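Local atomic coordinates of Pts system, fructose-specific iiabc component (Borrelia burgdorferi, PDB entry 5DLE), a protein that probably acts as the cytoplasmic IIB phosphocarrier domain of a fructose phosphotransferase transporter, which takes up D-fructose and delivers it as fructose 1-phosphate. Residues K13-T18 against S68-A73; R87-S92 against I104-N109. All blocks are in the same frame, centred on the assembly; numbering follows the deposited sequence. Where two conformers were deposited one is given.

Contact 1 (K13-T18 against S68-A73)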
loop_
_atom_site.group_PDB
_atom_site.type_symbol
_atom_site.label_atom_id
_atom_site.label_comp_id
_atom_site.label_asym_id
_atom_site.label_seq_id
_atom_site.Cartn_x
_atom_site.Cartn_y
_atom_site.Cartn_z
ATOM N N LYS A 13 -28.014 -7.950 -4.588
ATOM C CA LYS A 13 -26.862 -8.144 -3.710
ATOM C C LYS A 13 -25.652 -8.600 -4.512
ATOM O O LYS A 13 -25.731 -9.506 -5.345
ATOM C CB LYS A 13 -27.186 -9.162 -2.618
ATOM C CG LYS A 13 -28.294 -8.650 -1.637
ATOM C CD LYS A 13 -28.642 -9.715 -0.629
ATOM C CE LYS A 13 -29.736 -9.239 0.297
ATOM N NZ LYS A 13 -29.855 -10.128 1.478
ATOM N N ILE A 14 -24.506 -7.991 -4.225
ATOM C CA ILE A 14 -23.223 -8.451 -4.763
ATOM C C ILE A 14 -22.422 -9.000 -3.594
ATOM O O ILE A 14 -22.485 -8.438 -2.494
ATOM C CB ILE A 14 -22.469 -7.289 -5.443
ATOM C CG1 ILE A 14 -23.271 -6.737 -6.620
ATOM C CG2 ILE A 14 -21.031 -7.730 -5.874
ATOM C CD1 ILE A 14 -22.637 -5.536 -7.305
ATOM N N VAL A 15 -21.703 -10.103 -3.799
ATOM C CA VAL A 15 -20.648 -10.459 -2.848
ATOM C C VAL A 15 -19.317 -10.446 -3.579
ATOM O O VAL A 15 -19.239 -10.671 -4.800
ATOM C CB VAL A 15 -20.882 -11.817 -2.147
ATOM C CG1 VAL A 15 -22.163 -11.742 -1.298
ATOM C CG2 VAL A 15 -20.938 -12.976 -3.156
ATOM N N ALA A 16 -18.257 -10.146 -2.833
ATOM C CA ALA A 16 -16.944 -10.106 -3.457
ATOM C C ALA A 16 -15.908 -10.695 -2.513
ATOM O O ALA A 16 -16.098 -10.695 -1.284
ATOM C CB ALA A 16 -16.527 -8.666 -3.815
ATOM N N VAL A 17 -14.791 -11.170 -3.089
ATOM C CA VAL A 17 -13.594 -11.489 -2.307
ATOM C C VAL A 17 -12.467 -10.685 -2.912
ATOM O O VAL A 17 -12.299 -10.693 -4.140
ATOM C CB VAL A 17 -13.222 -12.986 -2.353
ATOM C CG1 VAL A 17 -11.991 -13.257 -1.502
ATOM C CG2 VAL A 17 -14.382 -13.875 -1.897
ATOM N N THR A 18 -11.674 -10.011 -2.062
ATOM C CA THR A 18 -10.460 -9.386 -2.561
ATOM C C THR A 18 -9.290 -10.067 -1.866
ATOM O O THR A 18 -9.345 -10.372 -0.668
ATOM C CB THR A 18 -10.445 -7.890 -2.363
ATOM O OG1 THR A 18 -10.343 -7.559 -0.957
ATOM C CG2 THR A 18 -11.700 -7.250 -3.018
ATOM N N SER A 68 -26.607 -11.865 -6.373
ATOM C CA SER A 68 -26.854 -11.926 -7.805
ATOM C C SER A 68 -25.593 -12.297 -8.557
ATOM O O SER A 68 -25.652 -12.954 -9.605
ATOM C CB SER A 68 -27.359 -10.595 -8.337
ATOM O OG SER A 68 -28.645 -10.329 -7.828
ATOM N N VAL A 69 -24.454 -11.828 -8.054
ATOM C CA VAL A 69 -23.160 -12.018 -8.714
ATOM C C VAL A 69 -22.090 -12.156 -7.643
ATOM O O VAL A 69 -22.237 -11.637 -6.535
ATOM C CB VAL A 69 -22.848 -10.825 -9.664
ATOM C CG1 VAL A 69 -23.789 -10.834 -10.872
ATOM C CG2 VAL A 69 -23.086 -9.515 -8.948
ATOM N N VAL A 70 -20.996 -12.834 -8.000
ATOM C CA VAL A 70 -19.782 -12.913 -7.181
ATOM C C VAL A 70 -18.649 -12.232 -7.953
ATOM O O VAL A 70 -18.388 -12.589 -9.104
ATOM C CB VAL A 70 -19.391 -14.379 -6.903
ATOM C CG1 VAL A 70 -18.086 -14.467 -6.120
ATOM C CG2 VAL A 70 -20.536 -15.164 -6.169
ATOM N N ILE A 71 -17.943 -11.300 -7.317
ATOM C CA ILE A 71 -16.788 -10.647 -7.928
ATOM C C ILE A 71 -15.551 -11.064 -7.143
ATOM O O ILE A 71 -15.482 -10.879 -5.922
ATOM C CB ILE A 71 -16.936 -9.116 -7.945
ATOM C CG1 ILE A 71 -18.169 -8.723 -8.760
ATOM C CG2 ILE A 71 -15.648 -8.419 -8.506
ATOM C CD1 ILE A 71 -18.394 -7.229 -8.762
ATOM N N LEU A 72 -14.588 -11.658 -7.835
ATOM C CA LEU A 72 -13.336 -12.082 -7.189
ATOM C C LEU A 72 -12.245 -11.188 -7.723
ATOM O O LEU A 72 -11.948 -11.238 -8.920
ATOM C CB LEU A 72 -13.023 -13.535 -7.526
ATOM C CG LEU A 72 -14.089 -14.548 -7.143
ATOM C CD1 LEU A 72 -13.637 -15.971 -7.490
ATOM C CD2 LEU A 72 -14.533 -14.407 -5.654
ATOM N N ALA A 73 -11.639 -10.399 -6.848
ATOM C CA ALA A 73 -10.547 -9.534 -7.266
ATOM C C ALA A 73 -9.317 -10.085 -6.536
ATOM O O ALA A 73 -9.052 -9.728 -5.382
ATOM C CB ALA A 73 -10.843 -8.067 -6.921
HETATM O O HOH W 1 -29.468 -10.579 -5.269
#

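Contact 2 (R87-S92 against I104-N109)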
loop_
_atom_site.group_PDB
_atom_site.type_symbol
_atom_site.label_atom_id
_atom_site.label_comp_id
_atom_site.label_asym_id
_atom_site.label_seq_id
_atom_site.Cartn_x
_atom_site.Cartn_y
_atom_site.Cartn_z
ATOM N N ARG A 87 -22.994 -16.665 -10.964
ATOM C CA ARG A 87 -22.178 -15.916 -11.909
ATOM C C ARG A 87 -20.966 -15.403 -11.155
ATOM O O ARG A 87 -21.109 -14.763 -10.115
ATOM C CB ARG A 87 -22.940 -14.736 -12.499
ATOM C CG ARG A 87 -24.144 -15.150 -13.342
ATOM C CD ARG A 87 -24.622 -13.902 -14.075
ATOM N NE ARG A 87 -25.816 -14.127 -14.898
ATOM C CZ ARG A 87 -25.770 -14.322 -16.200
ATOM N NH1 ARG A 87 -24.599 -14.338 -16.835
ATOM N NH2 ARG A 87 -26.906 -14.475 -16.877
ATOM N N VAL A 88 -19.771 -15.674 -11.692
ATOM C CA VAL A 88 -18.524 -15.283 -11.030
ATOM C C VAL A 88 -17.688 -14.505 -12.031
ATOM O O VAL A 88 -17.404 -14.996 -13.127
ATOM C CB VAL A 88 -17.752 -16.501 -10.497
ATOM C CG1 VAL A 88 -16.412 -16.041 -9.896
ATOM C CG2 VAL A 88 -18.556 -17.280 -9.448
ATOM N N TYR A 89 -17.286 -13.287 -11.641
ATOM C CA TYR A 89 -16.430 -12.441 -12.453
ATOM C C TYR A 89 -15.110 -12.330 -11.719
ATOM O O TYR A 89 -15.043 -11.701 -10.650
ATOM C CB TYR A 89 -17.048 -11.072 -12.650
ATOM C CG TYR A 89 -16.418 -10.296 -13.757
ATOM C CD1 TYR A 89 -16.001 -10.916 -14.923
ATOM C CD2 TYR A 89 -16.234 -8.952 -13.631
ATOM C CE1 TYR A 89 -15.408 -10.178 -15.945
ATOM C CE2 TYR A 89 -15.652 -8.208 -14.649
ATOM C CZ TYR A 89 -15.249 -8.815 -15.784
ATOM O OH TYR A 89 -14.667 -8.043 -16.762
ATOM N N LYS A 90 -14.078 -12.962 -12.274
ATOM C CA LYS A 90 -12.762 -12.989 -11.633
ATOM C C LYS A 90 -11.782 -12.100 -12.389
ATOM O O LYS A 90 -11.593 -12.257 -13.605
ATOM C CB LYS A 90 -12.228 -14.421 -11.585
ATOM C CG LYS A 90 -10.871 -14.526 -10.949
ATOM C CD LYS A 90 -10.698 -15.911 -10.351
ATOM C CE LYS A 90 -10.123 -16.871 -11.362
ATOM N NZ LYS A 90 -9.654 -18.128 -10.699
ATOM N N VAL A 91 -11.138 -11.189 -11.643
ATOM C CA VAL A 91 -10.188 -10.211 -12.161
ATOM C C VAL A 91 -9.053 -10.078 -11.162
ATOM O O VAL A 91 -9.105 -10.579 -10.035
ATOM C CB VAL A 91 -10.844 -8.831 -12.407
ATOM C CG1 VAL A 91 -11.982 -8.967 -13.459
ATOM C CG2 VAL A 91 -11.409 -8.271 -11.113
ATOM N N SER A 92 -7.992 -9.434 -11.617
ATOM C CA SER A 92 -6.887 -9.123 -10.725
ATOM C C SER A 92 -7.261 -7.966 -9.815
ATOM O O SER A 92 -8.192 -7.228 -10.091
ATOM C CB SER A 92 -5.666 -8.729 -11.559
ATOM O OG SER A 92 -5.942 -7.509 -12.265
ATOM N N ILE A 104 -18.042 -3.784 -12.172
ATOM C CA ILE A 104 -19.340 -3.984 -11.514
ATOM C C ILE A 104 -20.397 -4.262 -12.567
ATOM O O ILE A 104 -21.209 -5.187 -12.451
ATOM C CB ILE A 104 -19.731 -2.745 -10.678
ATOM C CG1 ILE A 104 -18.777 -2.514 -9.490
ATOM C CG2 ILE A 104 -21.202 -2.845 -10.206
ATOM C CD1 ILE A 104 -18.659 -3.687 -8.571
ATOM N N LYS A 105 -20.395 -3.439 -13.620
ATOM C CA LYS A 105 -21.441 -3.577 -14.647
ATOM C C LYS A 105 -21.302 -4.902 -15.386
ATOM O O LYS A 105 -22.299 -5.614 -15.611
ATOM C CB LYS A 105 -21.365 -2.403 -15.623
ATOM C CG LYS A 105 -21.916 -1.115 -15.056
ATOM C CD LYS A 105 -21.796 0.028 -16.070
ATOM C CE LYS A 105 -22.221 1.381 -15.478
ATOM N NZ LYS A 105 -23.686 1.456 -15.177
ATOM N N GLU A 106 -20.066 -5.247 -15.764
ATOM C CA GLU A 106 -19.786 -6.464 -16.521
ATOM C C GLU A 106 -20.077 -7.720 -15.703
ATOM O O GLU A 106 -20.333 -8.776 -16.296
ATOM C CB GLU A 106 -18.322 -6.489 -16.993
ATOM C CG GLU A 106 -17.995 -5.489 -18.120
ATOM C CD GLU A 106 -16.494 -5.121 -18.234
ATOM O OE1 GLU A 106 -15.633 -5.772 -17.587
ATOM O OE2 GLU A 106 -16.179 -4.152 -18.972
ATOM N N SER A 107 -20.039 -7.636 -14.367
ATOM C CA SER A 107 -20.179 -8.854 -13.577
ATOM C C SER A 107 -21.544 -9.497 -13.765
ATOM O O SER A 107 -21.663 -10.713 -13.654
ATOM C CB SER A 107 -19.932 -8.579 -12.088
ATOM O OG SER A 107 -20.985 -7.781 -11.552
ATOM N N PHE A 108 -22.563 -8.707 -14.081
ATOM C CA PHE A 108 -23.894 -9.279 -14.225
ATOM C C PHE A 108 -24.043 -10.099 -15.496
ATOM O O PHE A 108 -25.055 -10.803 -15.646
ATOM C CB PHE A 108 -24.908 -8.143 -14.183
ATOM C CG PHE A 108 -25.048 -7.566 -12.834
ATOM C CD1 PHE A 108 -24.217 -6.514 -12.418
ATOM C CD2 PHE A 108 -25.939 -8.131 -11.928
ATOM C CE1 PHE A 108 -24.323 -6.008 -11.145
ATOM C CE2 PHE A 108 -26.056 -7.639 -10.631
ATOM C CZ PHE A 108 -25.228 -6.576 -10.224
ATOM N N ASN A 109 -23.079 -10.017 -16.411
ATOM C CA ASN A 109 -23.053 -10.862 -17.595
ATOM C C ASN A 109 -22.012 -11.959 -17.498
ATOM O O ASN A 109 -21.756 -12.630 -18.491
ATOM C CB ASN A 109 -22.797 -10.021 -18.846
ATOM C CG ASN A 109 -23.850 -8.968 -19.054
ATOM O OD1 ASN A 109 -23.535 -7.791 -19.218
ATOM N ND2 ASN A 109 -25.104 -9.374 -19.024
#

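Contact 1 (K13-T18 against S68-A73)
I71 N-H meets V15 O in the plane of the V15 carbonyl, at 2.9 Å, and side chains flank the backbone layer: V15, V17, V70 and L72 on one surface of the sheet, I14, A16, T18, V69, I71 and A73 on the other. These are neighbouring parallel strands at the middle of the open α/β fold of IIB domains. V15 and V17 each bond to the other strand through both N and O: V15 N reaches V69 O, I71 O receives V17 N at 2.9 Å, and A73 N meets V17 O at 2.8 Å, nearly straight at 169°. Beta-branched valine and isoleucine favour extended backbone. V15 CG2 touches V70 CG2. V17 and L72 lie alongside, and the 3.8 Å contact of V17 CG2 with L72 CD2 follows from the V17 torsion, which sets CG1 anti to the backbone N (chi1 -179°) and leaves CG2 beside that N. On the reverse surface I14 CG2 reaches I71 CD1 at 3.9 Å; I71 also packs on I104 of helix 100-107. At A16, whose methyl is small, the CA atoms of A16 and I71 approach to 4.5 Å, with a bent CA-H...O contact to I71 O. T18, near the end where IIB enzymes usually carry their phosphorylated cysteine loop, hydrogen-bonds T27 O through OG1. At the other end a water donates to S68 OG, also hydrogen-bonded to E12, at 2.7 Å and accepts from K13 N at 3.1 Å.

Contact 2 (R87-S92 against I104-N109)
The hydroxyl of Y89 donates to E106 OE1 in a short bond of 2.6 Å, met nearly along the C-O axis of the carboxylate. Ring and carboxylate planes stand 83° apart, so the acid comes to the phenol oxygen without stacking on the ring. E106 reaches it by an extended chain beyond CG, while Y89 throws CG anti to its own N (chi1 -164°) and lays its ring beside the helix. A tyrosine serves well here, with a long apolar body and a polar tip: Y89 CB rests 3.9 Å from S107 CB, Y89 CE2 lies 3.9 Å from E106 CB, and V91 CG1 sits over the rim of one face of the Y89 ring. S107 is small enough to let strand and helix approach. Its OG turns back into the helix to bond I104 O at 2.8 Å, tilted from the carbonyl plane. Farther along, the extended R87 runs on to F108, whose O lies over one face of the guanidinium. R87 NE is 3.5 Å from F108 O at a poor angle, so it is no hydrogen bond, though the carbonyl may favour the cation; the firmer polar partner of R87 is A110 O, bonded to NH1. F108 turns from the strand and stacks on Y43. Here the outermost sheet strand of the chain packs against a following helix, as in the α/β fold of the IIB and low-molecular-weight phosphatase type.

Overall arrangement
The two contacts lie in series along the chain, contact 1 closing before contact 2 opens, and their centres are 8 Å apart. Both belong to one sheet: strand 69-74 pairs with strand 13-19 on one flank and with strand 88-91 on the other, the latter through a probable hydrogen bond from V91 N to L72 O at 2.8 Å. Contact 1 is thus strand pairing in the buried centre of the domain, whereas contact 2 fastens the outermost strand within this chain to helix 100-107 near the surface. I71 of contact 1 packs against I104 of contact 2. The C-terminal strand and helices thereby complete the IIB domain around its central strands.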